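PDB 6U1U: ANGPTL4 C-terminal chain, which forms the fibrinogen-like domain of a secreted protein that mediates inactivation of lipoprotein lipase, so regulating blood triglyceride clearance, and inhibits endothelial cell proliferation and migration. Local coordinates for residues R55-Y60 against Q147-R152; F105-G110 against L118-P123; K159-S162 against W166-T169; S173-Q178 against Y204-T209. All coordinates share one frame; numbering follows the deposited sequence.

Interaction 1: R55-Y60 against Q147-R152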
loop_
_atom_site.group_PDB
_atom_site.type_symbol
_atom_site.label_atom_id
_atom_site.label_comp_id
_atom_site.label_asym_id
_atom_site.label_seq_id
_atom_site.Cartn_x
_atom_site.Cartn_y
_atom_site.Cartn_z
ATOM N N ARG A 55 9.499 1.860 -9.982
ATOM C CA ARG A 55 9.214 0.905 -11.075
ATOM C C ARG A 55 7.913 1.218 -11.812
ATOM O O ARG A 55 7.065 1.874 -11.271
ATOM C CB ARG A 55 9.192 -0.525 -10.543
ATOM C CG ARG A 55 10.311 -0.837 -9.570
ATOM C CD ARG A 55 10.683 -2.292 -9.535
ATOM N NE ARG A 55 11.639 -2.517 -8.485
ATOM C CZ ARG A 55 12.350 -3.606 -8.351
ATOM N NH1 ARG A 55 12.207 -4.584 -9.222
ATOM N NH2 ARG A 55 13.199 -3.702 -7.359
ATOM N N PRO A 56 7.765 0.670 -13.027
ATOM C CA PRO A 56 6.627 0.908 -13.878
ATOM C C PRO A 56 5.413 0.053 -13.507
ATOM O O PRO A 56 5.496 -0.765 -12.682
ATOM C CB PRO A 56 7.099 0.555 -15.293
ATOM C CG PRO A 56 8.443 -0.088 -15.116
ATOM C CD PRO A 56 8.700 -0.245 -13.638
ATOM N N TRP A 57 4.337 0.288 -14.238
ATOM C CA TRP A 57 3.034 -0.364 -13.988
ATOM C C TRP A 57 3.160 -1.884 -13.882
ATOM O O TRP A 57 2.649 -2.439 -12.957
ATOM C CB TRP A 57 2.062 -0.001 -15.101
ATOM C CG TRP A 57 0.701 -0.557 -14.863
ATOM C CD1 TRP A 57 0.171 -1.703 -15.359
ATOM C CD2 TRP A 57 -0.297 0.002 -14.004
ATOM N NE1 TRP A 57 -1.089 -1.887 -14.873
ATOM C CE2 TRP A 57 -1.406 -0.854 -14.043
ATOM C CE3 TRP A 57 -0.359 1.143 -13.215
ATOM C CZ2 TRP A 57 -2.564 -0.589 -13.325
ATOM C CZ3 TRP A 57 -1.502 1.409 -12.518
ATOM C CH2 TRP A 57 -2.588 0.553 -12.571
ATOM N N GLU A 58 3.835 -2.501 -14.836
ATOM C CA GLU A 58 3.813 -3.962 -14.812
ATOM C C GLU A 58 4.478 -4.518 -13.570
ATOM O O GLU A 58 4.104 -5.598 -13.093
ATOM C CB GLU A 58 4.499 -4.521 -16.063
ATOM C CG GLU A 58 3.644 -4.372 -17.342
ATOM C CD GLU A 58 2.277 -5.062 -17.240
ATOM O OE1 GLU A 58 2.229 -6.227 -16.785
ATOM O OE2 GLU A 58 1.254 -4.429 -17.591
ATOM N N ALA A 59 5.485 -3.819 -13.043
ATOM C CA ALA A 59 6.130 -4.294 -11.829
ATOM C C ALA A 59 5.217 -4.108 -10.629
ATOM O O ALA A 59 5.205 -4.936 -9.714
ATOM C CB ALA A 59 7.435 -3.550 -11.584
ATOM N N TYR A 60 4.472 -2.993 -10.590
ATOM C CA TYR A 60 3.552 -2.817 -9.466
ATOM C C TYR A 60 2.383 -3.780 -9.576
ATOM O O TYR A 60 1.776 -4.144 -8.561
ATOM C CB TYR A 60 3.054 -1.352 -9.399
ATOM C CG TYR A 60 4.006 -0.544 -8.548
ATOM C CD1 TYR A 60 3.882 -0.546 -7.142
ATOM C CD2 TYR A 60 5.054 0.151 -9.115
ATOM C CE1 TYR A 60 4.785 0.131 -6.333
ATOM C CE2 TYR A 60 5.958 0.849 -8.295
ATOM C CZ TYR A 60 5.808 0.833 -6.909
ATOM O OH TYR A 60 6.719 1.514 -6.092
ATOM N N GLN A 147 1.868 5.097 -16.266
ATOM C CA GLN A 147 0.434 4.896 -16.295
ATOM C C GLN A 147 -0.112 5.774 -15.170
ATOM O O GLN A 147 -0.489 5.312 -14.082
ATOM C CB GLN A 147 0.026 3.434 -16.093
ATOM C CG GLN A 147 0.231 2.528 -17.295
ATOM C CD GLN A 147 -0.726 2.891 -18.422
ATOM O OE1 GLN A 147 -0.292 3.198 -19.521
ATOM N NE2 GLN A 147 -2.024 2.896 -18.137
ATOM N N ASP A 148 -0.119 7.085 -15.395
ATOM C CA ASP A 148 -0.510 8.012 -14.342
ATOM C C ASP A 148 -1.886 8.593 -14.636
ATOM O O ASP A 148 -2.197 8.924 -15.782
ATOM C CB ASP A 148 0.504 9.140 -14.189
ATOM C CG ASP A 148 0.099 10.122 -13.086
ATOM O OD1 ASP A 148 0.335 9.832 -11.886
ATOM O OD2 ASP A 148 -0.487 11.166 -13.432
ATOM N N HIS A 149 -2.696 8.732 -13.597
ATOM C CA HIS A 149 -4.112 9.065 -13.764
ATOM C C HIS A 149 -4.451 10.516 -13.431
ATOM O O HIS A 149 -5.636 10.874 -13.418
ATOM C CB HIS A 149 -4.945 8.087 -12.940
ATOM C CG HIS A 149 -4.858 6.694 -13.483
ATOM N ND1 HIS A 149 -3.952 5.764 -13.010
ATOM C CD2 HIS A 149 -5.509 6.096 -14.509
ATOM C CE1 HIS A 149 -4.055 4.652 -13.719
ATOM N NE2 HIS A 149 -4.999 4.823 -14.627
ATOM N N ASP A 150 -3.457 11.370 -13.203
ATOM C CA ASP A 150 -3.742 12.796 -13.013
ATOM C C ASP A 150 -4.434 13.346 -14.261
ATOM O O ASP A 150 -3.909 13.227 -15.372
ATOM C CB ASP A 150 -2.442 13.564 -12.725
ATOM C CG ASP A 150 -2.687 15.003 -12.212
ATOM O OD1 ASP A 150 -1.989 15.415 -11.255
ATOM O OD2 ASP A 150 -3.541 15.733 -12.770
ATOM N N LEU A 151 -5.625 13.937 -14.082
ATOM C CA LEU A 151 -6.399 14.370 -15.243
ATOM C C LEU A 151 -5.800 15.607 -15.893
ATOM O O LEU A 151 -6.036 15.846 -17.084
ATOM C CB LEU A 151 -7.856 14.661 -14.850
ATOM C CG LEU A 151 -8.754 13.453 -14.583
ATOM C CD1 LEU A 151 -10.104 13.906 -14.049
ATOM C CD2 LEU A 151 -8.929 12.658 -15.869
ATOM N N ARG A 152 -5.065 16.414 -15.126
ATOM C CA ARG A 152 -4.427 17.604 -15.675
ATOM C C ARG A 152 -3.430 17.196 -16.755
ATOM O O ARG A 152 -2.451 16.490 -16.483
ATOM C CB ARG A 152 -3.736 18.394 -14.559
ATOM C CG ARG A 152 -4.670 18.782 -13.403
ATOM C CD ARG A 152 -3.914 19.315 -12.175
ATOM N NE ARG A 152 -3.359 18.270 -11.307
ATOM C CZ ARG A 152 -2.752 18.504 -10.142
ATOM N NH1 ARG A 152 -2.624 19.749 -9.687
ATOM N NH2 ARG A 152 -2.278 17.498 -9.417
#
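In the fibrinogen C-terminal fold, the start of helix 57-62 meets the loop 147-152 where Trp57 packs against Gln147 and His149. The loop corresponds in position to the calcium-binding loop of the fibrinogen gamma chain and keeps some of its acidic residues, though here the guanidinium of Arg152 holds the Asp150 carboxylate side-on in a salt bridge. The indole and the Gln147 side chain cross at about a right angle. Trp57 CE3 lies 3.7 Å from Gln147 CB, while Trp57 CB approaches Gln147 CG to 3.8 Å. The ring reaches the loop because its CG is anti to the backbone N (chi1 -176°), which swings it off the helix. Trp57 CZ3 comes 4.3 Å from CE1 at the edge of the His149 imidazole. A tryptophan suits this place: its hydrocarbon surface lies over the aliphatic part of Gln147 while NE1 bonds to Glu112. His149 ND1 pairs with Ser143, and the backbone N of Trp57 bonds to Asp146 OD1, a second tie of helix to loop. With an alanine here, the hydrocarbon part of Gln147 would probably lose its cover and Glu112 its indole partner. Two successive Asx turns shape the loop, the first closed by Asp150 N on Asp148 OD2. The second is closed by Arg152 N on Asp150 OD2, whose syn lone pair receives Arg152 NE at 2.9 Å, in the guanidinium plane.

Interaction 2: F105-G110 against L118-P123. With PLM (palmitic acid), chain B.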
loop_
_atom_site.group_PDB
_atom_site.type_symbol
_atom_site.label_atom_id
_atom_site.label_comp_id
_atom_site.label_asym_id
_atom_site.label_seq_id
_atom_site.Cartn_x
_atom_site.Cartn_y
_atom_site.Cartn_z
ATOM N N PHE A 105 -8.022 0.997 8.083
ATOM C CA PHE A 105 -9.158 1.559 7.322
ATOM C C PHE A 105 -9.893 0.429 6.618
ATOM O O PHE A 105 -9.253 -0.477 6.167
ATOM C CB PHE A 105 -8.660 2.486 6.212
ATOM C CG PHE A 105 -7.725 3.567 6.666
ATOM C CD1 PHE A 105 -8.206 4.744 7.178
ATOM C CD2 PHE A 105 -6.367 3.394 6.605
ATOM C CE1 PHE A 105 -7.356 5.734 7.612
ATOM C CE2 PHE A 105 -5.515 4.373 7.051
ATOM C CZ PHE A 105 -6.010 5.540 7.549
ATOM N N SER A 106 -11.201 0.549 6.500
ATOM C CA SER A 106 -11.960 -0.414 5.712
ATOM C C SER A 106 -11.959 0.062 4.264
ATOM O O SER A 106 -12.218 1.227 4.016
ATOM C CB SER A 106 -13.397 -0.529 6.224
ATOM O OG SER A 106 -13.370 -1.095 7.523
ATOM N N VAL A 107 -11.597 -0.811 3.328
ATOM C CA VAL A 107 -11.527 -0.447 1.909
ATOM C C VAL A 107 -12.142 -1.545 1.055
ATOM O O VAL A 107 -12.278 -2.695 1.481
ATOM C CB VAL A 107 -10.064 -0.200 1.428
ATOM C CG1 VAL A 107 -9.375 0.823 2.326
ATOM C CG2 VAL A 107 -9.256 -1.522 1.437
ATOM N N HIS A 108 -12.475 -1.184 -0.190
ATOM C CA HIS A 108 -12.573 -2.143 -1.277
ATOM C C HIS A 108 -11.465 -1.858 -2.282
ATOM O O HIS A 108 -10.981 -0.724 -2.395
ATOM C CB HIS A 108 -13.945 -2.064 -1.983
ATOM C CG HIS A 108 -15.080 -2.563 -1.144
ATOM N ND1 HIS A 108 -15.648 -1.819 -0.133
ATOM C CD2 HIS A 108 -15.762 -3.735 -1.178
ATOM C CE1 HIS A 108 -16.638 -2.509 0.420
ATOM N NE2 HIS A 108 -16.715 -3.683 -0.184
ATOM N N LEU A 109 -11.082 -2.886 -3.030
ATOM C CA LEU A 109 -10.019 -2.741 -4.022
ATOM C C LEU A 109 -10.540 -3.260 -5.342
ATOM O O LEU A 109 -10.900 -4.441 -5.440
ATOM C CB LEU A 109 -8.771 -3.515 -3.626
ATOM C CG LEU A 109 -7.638 -3.490 -4.668
ATOM C CD1 LEU A 109 -7.030 -2.067 -4.730
ATOM C CD2 LEU A 109 -6.538 -4.494 -4.341
ATOM N N GLY A 110 -10.541 -2.409 -6.356
ATOM C CA GLY A 110 -10.946 -2.863 -7.668
ATOM C C GLY A 110 -9.848 -3.627 -8.401
ATOM O O GLY A 110 -8.677 -3.611 -8.027
ATOM N N LEU A 118 -8.599 2.091 -5.190
ATOM C CA LEU A 118 -9.031 1.994 -3.807
ATOM C C LEU A 118 -10.373 2.686 -3.727
ATOM O O LEU A 118 -10.514 3.833 -4.183
ATOM C CB LEU A 118 -8.036 2.662 -2.879
ATOM C CG LEU A 118 -7.730 2.100 -1.506
ATOM C CD1 LEU A 118 -7.476 0.599 -1.559
ATOM C CD2 LEU A 118 -6.500 2.861 -1.009
ATOM N N GLN A 119 -11.361 1.955 -3.239
ATOM C CA GLN A 119 -12.740 2.415 -3.163
ATOM C C GLN A 119 -13.069 2.664 -1.697
ATOM O O GLN A 119 -13.028 1.732 -0.882
ATOM C CB GLN A 119 -13.651 1.371 -3.799
ATOM C CG GLN A 119 -13.274 1.198 -5.285
ATOM C CD GLN A 119 -13.631 -0.149 -5.869
ATOM O OE1 GLN A 119 -14.083 -1.062 -5.165
ATOM N NE2 GLN A 119 -13.403 -0.294 -7.171
ATOM N N LEU A 120 -13.311 3.927 -1.391
ATOM C CA LEU A 120 -13.538 4.338 -0.006
ATOM C C LEU A 120 -14.970 4.822 0.209
ATOM O O LEU A 120 -15.456 5.550 -0.589
ATOM C CB LEU A 120 -12.548 5.458 0.310
ATOM C CG LEU A 120 -11.079 5.146 0.057
ATOM C CD1 LEU A 120 -10.200 6.336 0.357
ATOM C CD2 LEU A 120 -10.653 3.974 0.900
ATOM N N THR A 121 -15.571 4.475 1.352
ATOM C CA THR A 121 -16.835 5.130 1.716
ATOM C C THR A 121 -16.580 6.568 2.156
ATOM O O THR A 121 -15.459 6.981 2.410
ATOM C CB THR A 121 -17.518 4.394 2.854
ATOM O OG1 THR A 121 -16.669 4.480 3.999
ATOM C CG2 THR A 121 -17.770 2.947 2.477
ATOM N N ALA A 122 -17.644 7.373 2.243
ATOM C CA ALA A 122 -17.417 8.750 2.676
ATOM C C ALA A 122 -16.861 8.866 4.104
ATOM O O ALA A 122 -15.948 9.686 4.323
ATOM C CB ALA A 122 -18.723 9.541 2.505
ATOM N N PRO A 123 -17.320 8.096 5.090
ATOM C CA PRO A 123 -16.663 8.156 6.405
ATOM C C PRO A 123 -15.186 7.784 6.365
ATOM O O PRO A 123 -14.395 8.398 7.081
ATOM C CB PRO A 123 -17.466 7.149 7.252
ATOM C CG PRO A 123 -18.796 7.041 6.576
ATOM C CD PRO A 123 -18.536 7.257 5.100
HETATM C C1 PLM B . -4.654 15.673 0.952
HETATM O O1 PLM B . -3.729 16.060 0.202
HETATM O O2 PLM B . -4.644 15.825 2.180
HETATM C C2 PLM B . -5.888 15.049 0.313
HETATM C C3 PLM B . -6.651 13.988 1.048
HETATM C C4 PLM B . -7.233 12.949 0.103
HETATM C C5 PLM B . -7.480 11.587 0.693
HETATM C C6 PLM B . -7.420 10.438 -0.297
HETATM C C7 PLM B . -7.004 9.121 0.306
HETATM C C8 PLM B . -6.406 8.104 -0.632
HETATM C C9 PLM B . -4.919 8.142 -0.663
HETATM C CA PLM B . -4.243 6.841 -0.538
HETATM C CB PLM B . -4.355 6.173 0.775
HETATM C CC PLM B . -4.008 4.741 0.693
HETATM C CD PLM B . -3.744 4.086 1.978
HETATM C CE PLM B . -4.754 4.421 3.005
HETATM C CF PLM B . -5.777 3.388 3.275
HETATM C CG PLM B . -7.143 3.805 2.842
HETATM O O HOH W 1 -14.351 2.223 2.737
HETATM O O HOH W 2 -15.241 0.868 0.352
#
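Gln119, Leu118 and His108 account for most of the surface buried between strands 105-109 and 118-120. His108 and Gln119 are an antiparallel hydrogen-bonded pair: His108 N donates to Gln119 O at 3.0 Å, almost straight at 177°, and Gln119 N returns a bond of 2.8 Å to His108 O. Their side chains share a sheet face, where Gln119 OE1 lies 3.3 Å from His108 CB. The extended glutamine reaches across to the end of the neighbouring strand, where NE2 stands 3.6 Å from Gly110 CA; a CB on Gly110 would collide with that amide. One water joins His108 ND1 to Gln119 O. Polar side chains suit this face because it is partly exposed. Leu118, paired with Leu109 in the non-hydrogen-bonded position, is buried and divides its branches. CD1 packs 4.0 Å from Val107 CB, whereas CD2 meets CC of palmitic acid at 3.6 Å. Phe105 CD2 comes within 3.4 Å of CF of the ligand, and Val107 CG1 and Leu120 CD2 lie side by side near its terminal methyl. The result is an antiparallel beta hairpin with a polar face bearing His108 and Gln119, and apolar residues of which Phe105, Val107, Leu118 and Leu120 line the fatty-acid pocket around the tail.

Interaction 3: K159-S162 against W166-T169. With PLM (palmitic acid), chain B.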
loop_
_atom_site.group_PDB
_atom_site.type_symbol
_atom_site.label_atom_id
_atom_site.label_comp_id
_atom_site.label_asym_id
_atom_site.label_seq_id
_atom_site.Cartn_x
_atom_site.Cartn_y
_atom_site.Cartn_z
ATOM N N LYS A 159 5.350 10.518 -11.934
ATOM C CA LYS A 159 6.646 10.900 -12.491
ATOM C C LYS A 159 7.300 12.009 -11.671
ATOM O O LYS A 159 8.523 12.028 -11.503
ATOM C CB LYS A 159 6.464 11.338 -13.952
ATOM C CG LYS A 159 7.720 11.186 -14.796
ATOM C CD LYS A 159 7.390 10.740 -16.222
ATOM C CE LYS A 159 7.421 11.918 -17.190
ATOM N NZ LYS A 159 7.073 11.490 -18.591
ATOM N N SER A 160 6.505 12.953 -11.160
ATOM C CA SER A 160 7.093 14.044 -10.400
ATOM C C SER A 160 7.589 13.564 -9.045
ATOM O O SER A 160 8.537 14.126 -8.505
ATOM C CB SER A 160 6.088 15.198 -10.265
ATOM O OG SER A 160 5.273 15.057 -9.125
ATOM N N LEU A 161 6.994 12.512 -8.497
ATOM C CA LEU A 161 7.498 11.971 -7.248
ATOM C C LEU A 161 8.346 10.733 -7.541
ATOM O O LEU A 161 9.327 10.798 -8.295
ATOM C CB LEU A 161 6.324 11.670 -6.308
ATOM C CG LEU A 161 5.392 12.855 -6.029
ATOM C CD1 LEU A 161 4.358 12.514 -4.912
ATOM C CD2 LEU A 161 6.166 14.107 -5.686
ATOM N N SER A 162 7.975 9.595 -6.971
ATOM C CA SER A 162 8.728 8.367 -7.197
ATOM C C SER A 162 7.817 7.208 -6.833
ATOM O O SER A 162 6.993 7.334 -5.934
ATOM C CB SER A 162 9.985 8.319 -6.337
ATOM O OG SER A 162 10.782 7.177 -6.612
ATOM N N TRP A 166 -1.606 5.218 -4.822
ATOM C CA TRP A 166 -2.967 5.728 -5.009
ATOM C C TRP A 166 -2.909 7.223 -4.747
ATOM O O TRP A 166 -3.213 7.713 -3.656
ATOM C CB TRP A 166 -3.931 5.039 -4.052
ATOM C CG TRP A 166 -4.108 3.568 -4.306
ATOM C CD1 TRP A 166 -4.904 2.983 -5.255
ATOM C CD2 TRP A 166 -3.500 2.499 -3.571
ATOM N NE1 TRP A 166 -4.816 1.598 -5.157
ATOM C CE2 TRP A 166 -3.962 1.287 -4.131
ATOM C CE3 TRP A 166 -2.575 2.457 -2.519
ATOM C CZ2 TRP A 166 -3.535 0.030 -3.668
ATOM C CZ3 TRP A 166 -2.151 1.211 -2.055
ATOM C CH2 TRP A 166 -2.617 0.018 -2.636
ATOM N N PHE A 167 -2.453 7.959 -5.758
ATOM C CA PHE A 167 -2.236 9.401 -5.608
ATOM C C PHE A 167 -3.595 10.123 -5.713
ATOM O O PHE A 167 -3.975 10.657 -6.749
ATOM C CB PHE A 167 -1.246 9.874 -6.677
ATOM C CG PHE A 167 0.191 9.367 -6.518
ATOM C CD1 PHE A 167 1.006 9.772 -5.464
ATOM C CD2 PHE A 167 0.753 8.530 -7.470
ATOM C CE1 PHE A 167 2.299 9.334 -5.377
ATOM C CE2 PHE A 167 2.069 8.075 -7.377
ATOM C CZ PHE A 167 2.845 8.483 -6.329
ATOM N N GLY A 168 -4.365 10.126 -4.620
ATOM C CA GLY A 168 -5.634 10.859 -4.634
ATOM C C GLY A 168 -5.449 12.367 -4.745
ATOM O O GLY A 168 -6.255 13.069 -5.366
ATOM N N THR A 169 -4.440 12.891 -4.079
ATOM C CA THR A 169 -3.760 14.116 -4.429
ATOM C C THR A 169 -2.294 13.737 -4.597
ATOM O O THR A 169 -1.904 12.573 -4.435
ATOM C CB THR A 169 -3.932 15.172 -3.330
ATOM O OG1 THR A 169 -3.261 14.705 -2.153
ATOM C CG2 THR A 169 -5.419 15.387 -3.034
HETATM C C1 PLM B . -4.654 15.673 0.952
HETATM O O1 PLM B . -3.729 16.060 0.202
HETATM O O2 PLM B . -4.644 15.825 2.180
HETATM C C2 PLM B . -5.888 15.049 0.313
HETATM C C3 PLM B . -6.651 13.988 1.048
HETATM C C4 PLM B . -7.233 12.949 0.103
HETATM C C5 PLM B . -7.480 11.587 0.693
HETATM C C6 PLM B . -7.420 10.438 -0.297
HETATM C C7 PLM B . -7.004 9.121 0.306
HETATM C C8 PLM B . -6.406 8.104 -0.632
HETATM C C9 PLM B . -4.919 8.142 -0.663
HETATM C CA PLM B . -4.243 6.841 -0.538
HETATM C CB PLM B . -4.355 6.173 0.775
HETATM C CC PLM B . -4.008 4.741 0.693
HETATM C CD PLM B . -3.744 4.086 1.978
HETATM C CE PLM B . -4.754 4.421 3.005
HETATM C CF PLM B . -5.777 3.388 3.275
HETATM C CG PLM B . -7.143 3.805 2.842
#
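Phe167 and Leu161 carry the contact between 159-162 and 166-169, but the second segment begins with its other aromatic, Trp166. That indole bonds through NE1 to Tyr116 O and meets Phe142 edge-to-face, while Trp166 O sits 3.4 Å from CA of palmitic acid. Phe167 follows at the centre of an inverse gamma turn and points the other way, toward the end of helix 157-160. Its CE1 lies 3.8 Å from Leu161 CD1, the two side chains sliding past each other in opposite directions. Ser162 O approaches the edge of the same ring, near its plane. A flat, apolar phenylalanine suits this site, since Cys157 and Ala158 of the helix also touch it. At Gly168 a side chain would be crowded by C6 of the ligand. Thr169 turns OG1 between its backbone N and carbonyl carbon (chi1 66°), from where it donates to O1 of palmitic acid at 2.8 Å, and CG2 packs 3.4 Å from C2. With a valine in its place, the carboxyl group would probably lose this donor, and Ser171 N, which also bonds to OG1, its acceptor. Thr169 and Lys197 hold the carboxyl end of the acid in a fatty-acid-binding pocket, with Phe167 joining this loop to helix 157-160.

Interaction 4: S173-Q178 against Y204-T209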
loop_
_atom_site.group_PDB
_atom_site.type_symbol
_atom_site.label_atom_id
_atom_site.label_comp_id
_atom_site.label_asym_id
_atom_site.label_seq_id
_atom_site.Cartn_x
_atom_site.Cartn_y
_atom_site.Cartn_z
ATOM N N SER A 173 0.044 11.174 0.750
ATOM C CA SER A 173 0.929 10.098 1.188
ATOM C C SER A 173 1.576 9.473 -0.030
ATOM O O SER A 173 1.108 9.631 -1.153
ATOM C CB SER A 173 0.194 9.003 1.934
ATOM O OG SER A 173 -0.893 8.549 1.118
ATOM N N ASN A 174 2.647 8.727 0.238
ATOM C CA ASN A 174 3.285 7.868 -0.746
ATOM C C ASN A 174 4.228 6.969 0.020
ATOM O O ASN A 174 5.350 7.377 0.359
ATOM C CB ASN A 174 4.047 8.668 -1.807
ATOM C CG ASN A 174 4.740 7.760 -2.784
ATOM O OD1 ASN A 174 4.479 6.553 -2.766
ATOM N ND2 ASN A 174 5.629 8.317 -3.647
ATOM N N LEU A 175 3.795 5.753 0.369
ATOM C CA LEU A 175 4.704 4.901 1.104
ATOM C C LEU A 175 5.668 4.159 0.177
ATOM O O LEU A 175 6.532 3.409 0.657
ATOM C CB LEU A 175 3.911 3.916 1.975
ATOM C CG LEU A 175 2.964 4.628 2.961
ATOM C CD1 LEU A 175 2.308 3.587 3.852
ATOM C CD2 LEU A 175 3.730 5.643 3.790
ATOM N N ASN A 176 5.557 4.385 -1.126
ATOM C CA ASN A 176 6.392 3.727 -2.119
ATOM C C ASN A 176 7.383 4.714 -2.753
ATOM O O ASN A 176 7.911 4.457 -3.841
ATOM C CB ASN A 176 5.514 3.075 -3.197
ATOM C CG ASN A 176 4.796 1.834 -2.686
ATOM O OD1 ASN A 176 5.220 1.230 -1.708
ATOM N ND2 ASN A 176 3.689 1.449 -3.359
ATOM N N GLY A 177 7.664 5.834 -2.085
ATOM C CA GLY A 177 8.609 6.799 -2.629
ATOM C C GLY A 177 10.061 6.379 -2.388
ATOM O O GLY A 177 10.363 5.260 -1.984
ATOM N N GLN A 178 10.977 7.312 -2.663
ATOM C CA GLN A 178 12.404 7.006 -2.569
ATOM C C GLN A 178 12.822 6.952 -1.105
ATOM O O GLN A 178 12.467 7.839 -0.336
ATOM C CB GLN A 178 13.206 8.076 -3.319
ATOM C CG GLN A 178 14.677 7.716 -3.536
ATOM C CD GLN A 178 15.400 8.761 -4.386
ATOM O OE1 GLN A 178 14.775 9.461 -5.188
ATOM N NE2 GLN A 178 16.714 8.876 -4.196
ATOM N N TYR A 204 8.547 14.689 5.817
ATOM C CA TYR A 204 9.280 13.836 6.738
ATOM C C TYR A 204 9.515 12.475 6.079
ATOM O O TYR A 204 8.541 11.796 5.736
ATOM C CB TYR A 204 8.500 13.661 8.037
ATOM C CG TYR A 204 9.304 12.934 9.087
ATOM C CD1 TYR A 204 10.085 13.635 10.007
ATOM C CD2 TYR A 204 9.310 11.543 9.158
ATOM C CE1 TYR A 204 10.833 12.972 10.949
ATOM C CE2 TYR A 204 10.051 10.875 10.096
ATOM C CZ TYR A 204 10.822 11.588 10.990
ATOM O OH TYR A 204 11.559 10.896 11.927
ATOM N N PRO A 205 10.763 12.029 5.905
ATOM C CA PRO A 205 11.010 10.703 5.299
ATOM C C PRO A 205 10.907 9.608 6.354
ATOM O O PRO A 205 11.686 9.563 7.309
ATOM C CB PRO A 205 12.437 10.826 4.746
ATOM C CG PRO A 205 13.120 11.739 5.730
ATOM C CD PRO A 205 12.021 12.727 6.219
ATOM N N LEU A 206 9.960 8.693 6.166
ATOM C CA LEU A 206 9.727 7.677 7.179
ATOM C C LEU A 206 10.827 6.625 7.180
ATOM O O LEU A 206 11.479 6.362 6.161
ATOM C CB LEU A 206 8.371 7.012 6.956
ATOM C CG LEU A 206 7.221 7.996 7.173
ATOM C CD1 LEU A 206 5.925 7.486 6.583
ATOM C CD2 LEU A 206 7.039 8.259 8.693
ATOM N N GLN A 207 11.039 6.025 8.348
ATOM C CA GLN A 207 12.093 5.030 8.479
ATOM C C GLN A 207 11.633 3.646 8.037
ATOM O O GLN A 207 12.444 2.863 7.532
ATOM C CB GLN A 207 12.595 4.986 9.928
ATOM C CG GLN A 207 13.828 4.097 10.119
ATOM C CD GLN A 207 14.093 3.704 11.566
ATOM O OE1 GLN A 207 13.797 4.457 12.501
ATOM N NE2 GLN A 207 14.686 2.534 11.756
ATOM N N ALA A 208 10.355 3.314 8.248
ATOM C CA ALA A 208 9.863 1.977 7.928
ATOM C C ALA A 208 8.355 2.050 7.731
ATOM O O ALA A 208 7.682 2.910 8.307
ATOM C CB ALA A 208 10.213 0.946 9.014
ATOM N N THR A 209 7.838 1.168 6.864
ATOM C CA THR A 209 6.408 1.095 6.599
ATOM C C THR A 209 6.023 -0.370 6.471
ATOM O O THR A 209 6.816 -1.193 6.004
ATOM C CB THR A 209 5.996 1.838 5.288
ATOM O OG1 THR A 209 6.590 1.191 4.141
ATOM C CG2 THR A 209 6.467 3.294 5.292
#
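Leu175 rests one methyl, CD2, against two side chains of the facing segment: Thr209 CG2 at 3.9 Å and Leu206 CD1 at 4.0 Å. This is the tight part of the contact, with all three residues buried and the closest contacts between methyl carbons. Leucine suits the place because its branched end can serve several apolar neighbours, and Val91 and Leu93 of strand 87-94 lie against it as well. Thr209 fits by being two-sided. With OG1 between the backbone N and the carbonyl carbon (chi1 65°), its methyl is turned to Leu175, while the hydroxyl pairs with Gln44. Several bonds shape the turn carrying Leu175. It is a type I beta turn from Asn174 to Gly177, and Asn174 OD1 accepts from Asn176 N at 2.9 Å in an Asx turn, the donor lying 49° above the carbonyl plane. A CB on Gly177 would crowd Asn174 ND2. Arg46 NH1 further ties the turn by bonding to both Leu175 O and Gly177 O. Toward the surface the two segments part: Gln178 is exposed, and the Pro205 side chain makes no contact with the opposite segment. At the other end, Gln207 and Ala208 opposite Arg94 form a classic beta bulge, through which the segment enters strand 208-215, part of the large antiparallel sheet of the fibrinogen-like fold.

Overall arrangement
Palmitic acid connects interactions 2 and 3: the hairpin holds its tail, and segment 166-169 its carboxyl end. These two contacts also meet directly, Leu109 CD1 lying 4.2 Å from Trp166 CZ2, although their centres are 19 Å apart. Interaction 4 flanks the same pocket, the Leu175 side chain being about 6 Å from the ligand, and it joins interaction 3 through a probable hydrogen bond of 2.8 Å between Ser162 O and Asn174 ND2. Interaction 1 is more remote from the palmitic acid. Its Tyr60 CE1 nevertheless packs 3.4 Å from Asn176 ND2 of interaction 4. Along the chain, interaction 2 is nested within the loop that interaction 1 closes.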